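Local coordinates for protein aspartate carbamoyltransferase (Leishmania major, PDB 7K46) that probably catalyses the transfer of a carbamoyl group from carbamoyl phosphate to L-aspartate, giving N-carbamoyl-L-aspartate, an early step of pyrimidine biosynthesis, at residues N5-L10 against R23-A28; D27-L32 against L322-S327. One frame throughout, in Å; residues are numbered along the deposited sequence.

Interaction 1. Residues N5-L10 against R23-A28; sequences NPVASL and RADIDA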
loop_
_atom_site.group_PDB
_atom_site.type_symbol
_atom_site.label_atom_id
_atom_site.label_comp_id
_atom_site.label_asym_id
_atom_site.label_seq_id
_atom_site.Cartn_x
_atom_site.Cartn_y
_atom_site.Cartn_z
ATOM N N ASN A 5 -2.978 -26.914 -12.964
ATOM C CA ASN A 5 -4.367 -27.338 -12.843
ATOM C C ASN A 5 -4.920 -26.884 -11.503
ATOM O O ASN A 5 -4.399 -27.295 -10.451
ATOM C CB ASN A 5 -4.492 -28.848 -12.989
ATOM C CG ASN A 5 -4.059 -29.330 -14.365
ATOM O OD1 ASN A 5 -4.666 -28.976 -15.380
ATOM N ND2 ASN A 5 -2.996 -30.129 -14.407
ATOM N N PRO A 6 -5.949 -26.045 -11.485
ATOM C CA PRO A 6 -6.503 -25.600 -10.203
ATOM C C PRO A 6 -7.178 -26.749 -9.466
ATOM O O PRO A 6 -7.623 -27.729 -10.070
ATOM C CB PRO A 6 -7.516 -24.529 -10.619
ATOM C CG PRO A 6 -7.954 -24.957 -11.978
ATOM C CD PRO A 6 -6.740 -25.561 -12.629
ATOM N N VAL A 7 -7.218 -26.642 -8.138
ATOM C CA VAL A 7 -7.989 -27.585 -7.323
ATOM C C VAL A 7 -9.456 -27.189 -7.473
ATOM O O VAL A 7 -9.913 -26.198 -6.898
ATOM C CB VAL A 7 -7.545 -27.593 -5.858
ATOM C CG1 VAL A 7 -8.335 -28.660 -5.065
ATOM C CG2 VAL A 7 -6.035 -27.863 -5.763
ATOM N N ALA A 8 -10.199 -27.967 -8.264
ATOM C CA ALA A 8 -11.504 -27.520 -8.741
ATOM C C ALA A 8 -12.499 -27.290 -7.606
ATOM O O ALA A 8 -13.381 -26.436 -7.727
ATOM C CB ALA A 8 -12.063 -28.526 -9.747
ATOM N N SER A 9 -12.379 -28.028 -6.499
ATOM C CA SER A 9 -13.360 -27.878 -5.426
ATOM C C SER A 9 -13.310 -26.499 -4.779
ATOM O O SER A 9 -14.282 -26.103 -4.124
ATOM C CB SER A 9 -13.152 -28.946 -4.354
ATOM O OG SER A 9 -11.862 -28.831 -3.786
ATOM N N LEU A 10 -12.212 -25.762 -4.936
ATOM C CA LEU A 10 -12.122 -24.422 -4.367
ATOM C C LEU A 10 -12.687 -23.328 -5.264
ATOM O O LEU A 10 -12.760 -22.178 -4.821
ATOM C CB LEU A 10 -10.666 -24.065 -4.032
ATOM C CG LEU A 10 -10.095 -24.649 -2.729
ATOM C CD1 LEU A 10 -9.804 -26.135 -2.865
ATOM C CD2 LEU A 10 -8.846 -23.908 -2.286
ATOM N N ARG A 23 -9.160 -34.877 2.566
ATOM C CA ARG A 23 -7.757 -35.260 2.415
ATOM C C ARG A 23 -7.318 -35.128 0.958
ATOM O O ARG A 23 -6.216 -34.642 0.677
ATOM C CB ARG A 23 -7.536 -36.684 2.935
ATOM C CG ARG A 23 -6.188 -37.295 2.566
ATOM C CD ARG A 23 -5.006 -36.528 3.165
ATOM N NE ARG A 23 -3.732 -37.147 2.804
ATOM C CZ ARG A 23 -3.138 -38.115 3.490
ATOM N NH1 ARG A 23 -3.645 -38.574 4.624
ATOM N NH2 ARG A 23 -2.012 -38.646 3.023
ATOM N N ALA A 24 -8.198 -35.499 0.017
ATOM C CA ALA A 24 -7.882 -35.350 -1.403
ATOM C C ALA A 24 -7.641 -33.891 -1.777
ATOM O O ALA A 24 -6.719 -33.597 -2.550
ATOM C CB ALA A 24 -8.996 -35.946 -2.268
ATOM N N ASP A 25 -8.466 -32.967 -1.254
ATOM C CA ASP A 25 -8.241 -31.533 -1.479
ATOM C C ASP A 25 -6.868 -31.112 -0.968
ATOM O O ASP A 25 -6.154 -30.335 -1.615
ATOM C CB ASP A 25 -9.293 -30.677 -0.760
ATOM C CG ASP A 25 -10.709 -30.826 -1.307
ATOM O OD1 ASP A 25 -10.912 -31.093 -2.520
ATOM O OD2 ASP A 25 -11.638 -30.624 -0.485
ATOM N N ILE A 26 -6.514 -31.569 0.232
ATOM C CA ILE A 26 -5.241 -31.186 0.836
ATOM C C ILE A 26 -4.078 -31.736 0.021
ATOM O O ILE A 26 -3.110 -31.014 -0.267
ATOM C CB ILE A 26 -5.190 -31.652 2.302
ATOM C CG1 ILE A 26 -6.268 -30.918 3.121
ATOM C CG2 ILE A 26 -3.794 -31.433 2.899
ATOM C CD1 ILE A 26 -6.461 -31.476 4.524
ATOM N N ASP A 27 -4.155 -33.018 -0.366
ATOM C CA ASP A 27 -3.150 -33.602 -1.257
ATOM C C ASP A 27 -2.981 -32.750 -2.509
ATOM O O ASP A 27 -1.858 -32.473 -2.948
ATOM C CB ASP A 27 -3.541 -35.025 -1.686
ATOM C CG ASP A 27 -3.532 -36.032 -0.548
ATOM O OD1 ASP A 27 -2.869 -35.802 0.479
ATOM O OD2 ASP A 27 -4.189 -37.085 -0.711
ATOM N N ALA A 28 -4.102 -32.347 -3.111
ATOM C CA ALA A 28 -4.044 -31.603 -4.364
ATOM C C ALA A 28 -3.451 -30.218 -4.148
ATOM O O ALA A 28 -2.672 -29.736 -4.978
ATOM C CB ALA A 28 -5.437 -31.508 -4.983
#
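Val-7 spreads both of its methyl groups over the methyl of Ala-28, and this apolar patch is the tightly packed part of the contact. CG2 comes to 3.8 Å from Ala-28 CB, while CG1 lies a little farther off, 4.1 Å from the same CB. With CG1 anti to the backbone N (chi1 -177°), the fork of the valine straddles the alanine instead of offering a single methyl. The small alanine suits its place, because it lets the chain come close to the helix: the CA atoms of Val-7 and Ala-28 are 6.4 Å apart. One turn nearer the start of the helix, chemistry and packing change. Ser-9, exposed and at the loose side, donates its hydroxyl to Asp-25, with OG 2.8 Å from OD1. The donor sits above the carboxylate, 63° out of its plane, at an ordinary bond length. The other carboxylate oxygen of Asp-25, OD2, accepts the backbone N-H of Ser-22, just ahead of the helix; an aspartate therefore serves both the helix start and the passing chain. The contact packs the N-terminal chain beside the first helix, in the carbamoyl phosphate-binding family region. That chain runs between two helices: Val-7 and Leu-10 lean on Leu-29 of helix 23-41, while Pro-6, and Leu-10 again, touch helix 309-326.

Interaction 2. Residues D27-L32 against L322-S327; sequences DALIQL and LFSVLS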
loop_
_atom_site.group_PDB
_atom_site.type_symbol
_atom_site.label_atom_id
_atom_site.label_comp_id
_atom_site.label_asym_id
_atom_site.label_seq_id
_atom_site.Cartn_x
_atom_site.Cartn_y
_atom_site.Cartn_z
ATOM N N ASP A 27 -4.155 -33.018 -0.366
ATOM C CA ASP A 27 -3.150 -33.602 -1.257
ATOM C C ASP A 27 -2.981 -32.750 -2.509
ATOM O O ASP A 27 -1.858 -32.473 -2.948
ATOM C CB ASP A 27 -3.541 -35.025 -1.686
ATOM C CG ASP A 27 -3.532 -36.032 -0.548
ATOM O OD1 ASP A 27 -2.869 -35.802 0.479
ATOM O OD2 ASP A 27 -4.189 -37.085 -0.711
ATOM N N ALA A 28 -4.102 -32.347 -3.111
ATOM C CA ALA A 28 -4.044 -31.603 -4.364
ATOM C C ALA A 28 -3.451 -30.218 -4.148
ATOM O O ALA A 28 -2.672 -29.736 -4.978
ATOM C CB ALA A 28 -5.437 -31.508 -4.983
ATOM N N LEU A 29 -3.806 -29.562 -3.037
ATOM C CA LEU A 29 -3.233 -28.250 -2.743
ATOM C C LEU A 29 -1.742 -28.355 -2.460
ATOM O O LEU A 29 -0.958 -27.478 -2.855
ATOM C CB LEU A 29 -3.962 -27.607 -1.560
ATOM C CG LEU A 29 -5.361 -27.044 -1.803
ATOM C CD1 LEU A 29 -6.065 -26.698 -0.490
ATOM C CD2 LEU A 29 -5.294 -25.796 -2.699
ATOM N N ILE A 30 -1.324 -29.414 -1.769
ATOM C CA ILE A 30 0.099 -29.610 -1.529
ATOM C C ILE A 30 0.851 -29.736 -2.852
ATOM O O ILE A 30 1.890 -29.095 -3.057
ATOM C CB ILE A 30 0.326 -30.836 -0.626
ATOM C CG1 ILE A 30 -0.060 -30.503 0.815
ATOM C CG2 ILE A 30 1.779 -31.294 -0.706
ATOM C CD1 ILE A 30 -0.039 -31.726 1.740
ATOM N N GLN A 31 0.351 -30.582 -3.761
ATOM C CA GLN A 31 1.049 -30.783 -5.031
ATOM C C GLN A 31 1.088 -29.498 -5.854
ATOM O O GLN A 31 2.103 -29.188 -6.491
ATOM C CB GLN A 31 0.389 -31.909 -5.832
ATOM C CG GLN A 31 1.207 -32.359 -7.041
ATOM C CD GLN A 31 2.574 -32.892 -6.644
ATOM O OE1 GLN A 31 2.678 -33.857 -5.885
ATOM N NE2 GLN A 31 3.631 -32.248 -7.136
ATOM N N LEU A 32 -0.008 -28.737 -5.852
ATOM C CA LEU A 32 -0.048 -27.492 -6.615
ATOM C C LEU A 32 0.923 -26.469 -6.040
ATOM O O LEU A 32 1.628 -25.786 -6.789
ATOM C CB LEU A 32 -1.481 -26.937 -6.643
ATOM C CG LEU A 32 -1.743 -25.594 -7.351
ATOM C CD1 LEU A 32 -1.247 -25.650 -8.786
ATOM C CD2 LEU A 32 -3.244 -25.237 -7.310
ATOM N N LEU A 322 -5.299 -19.253 -3.823
ATOM C CA LEU A 322 -5.858 -18.139 -4.593
ATOM C C LEU A 322 -6.041 -18.521 -6.055
ATOM O O LEU A 322 -7.060 -18.187 -6.670
ATOM C CB LEU A 322 -4.960 -16.902 -4.484
ATOM C CG LEU A 322 -4.840 -16.249 -3.106
ATOM C CD1 LEU A 322 -3.677 -15.258 -3.087
ATOM C CD2 LEU A 322 -6.149 -15.557 -2.709
ATOM N N PHE A 323 -5.053 -19.213 -6.629
ATOM C CA PHE A 323 -5.150 -19.677 -8.010
ATOM C C PHE A 323 -6.370 -20.569 -8.212
ATOM O O PHE A 323 -7.078 -20.463 -9.222
ATOM C CB PHE A 323 -3.867 -20.435 -8.363
ATOM C CG PHE A 323 -3.828 -20.986 -9.757
ATOM C CD1 PHE A 323 -3.402 -20.198 -10.820
ATOM C CD2 PHE A 323 -4.159 -22.318 -10.002
ATOM C CE1 PHE A 323 -3.341 -20.720 -12.107
ATOM C CE2 PHE A 323 -4.099 -22.842 -11.284
ATOM C CZ PHE A 323 -3.695 -22.044 -12.338
ATOM N N SER A 324 -6.627 -21.455 -7.257
ATOM C CA SER A 324 -7.745 -22.384 -7.385
ATOM C C SER A 324 -9.074 -21.673 -7.175
ATOM O O SER A 324 -10.059 -21.956 -7.870
ATOM C CB SER A 324 -7.573 -23.532 -6.386
ATOM O OG SER A 324 -6.371 -24.257 -6.644
ATOM N N VAL A 325 -9.117 -20.732 -6.231
ATOM C CA VAL A 325 -10.355 -19.999 -5.969
ATOM C C VAL A 325 -10.758 -19.165 -7.182
ATOM O O VAL A 325 -11.937 -19.130 -7.572
ATOM C CB VAL A 325 -10.193 -19.130 -4.707
ATOM C CG1 VAL A 325 -11.348 -18.112 -4.588
ATOM C CG2 VAL A 325 -10.115 -20.024 -3.455
ATOM N N LEU A 326 -9.785 -18.516 -7.826
ATOM C CA LEU A 326 -10.072 -17.496 -8.826
ATOM C C LEU A 326 -9.887 -17.948 -10.269
ATOM O O LEU A 326 -10.243 -17.198 -11.182
ATOM C CB LEU A 326 -9.195 -16.262 -8.577
ATOM C CG LEU A 326 -9.588 -15.494 -7.316
ATOM C CD1 LEU A 326 -8.618 -14.323 -7.091
ATOM C CD2 LEU A 326 -11.041 -15.013 -7.406
ATOM N N SER A 327 -9.354 -19.132 -10.524
ATOM C CA SER A 327 -9.164 -19.519 -11.916
ATOM C C SER A 327 -10.501 -19.940 -12.509
ATOM O O SER A 327 -11.264 -20.680 -11.884
ATOM C CB SER A 327 -8.120 -20.626 -12.054
ATOM O OG SER A 327 -6.812 -20.065 -11.988
#
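Leu-32 pushes its CD2 methyl into the angle between Ser-324 and Phe-323, overlapping the serine hydroxyl on one hand and the aromatic ring on the other. CD2 lies 3.3 Å from Ser-324 OG, a close carbon-to-oxygen contact, and 4.1 Å from Phe-323 CD2. The leucine and phenylalanine side chains cross at about a right angle. Leu-32 reaches this far because its CG is anti to the backbone N (chi1 178°), extending the branch toward the facing helix. Branched Leu-32 and flat Phe-323 fill the buried interface without needing polar partners. No hydrogen bond spans the two segments, yet the buried hydroxyl of Ser-324 is satisfied by the carbonyl O of Ala-320, one turn back, and probably by a backbone N-H of the N-terminal chain. A serine fits here because it is small and its polar atom has these partners. At the helix end, Ser-327 folds back: its OG sits 3.4 Å above the plane of the Phe-323 ring, over the centre, and donates to Phe-323 O at 2.8 Å. The axes of the two short segments approach to 11.6 Å, with 116° between their N-to-C directions. As in other transcarbamoylases, the C-terminal helix 309-326 returns from the aspartate-binding region to pack on helix 23-41 of the carbamoyl phosphate region, while Ile-30 faces helix 142-156 and Leu-322 faces helix 63-74.

Helix 23-41 supplies one side of both interactions, which share Asp-27 and Ala-28 and have centres about 6 Å apart. Interaction 1 is partly buried and mixed, an apolar patch beside a polar bond at an exposed edge, and it is local in sequence. Interaction 2 is buried, with van der Waals packing and no hydrogen bond between its segments, joining regions 290 residues apart, near opposite ends of the chain. The N-terminal chain ties them together: Val-7 N lies 2.9 Å from Ser-324 OG, a probable hydrogen bond, and Val-7 CG2 packs on Leu-29 CD2 at 3.8 Å. Residues 5-10 thus touch both helices beside the place where these meet.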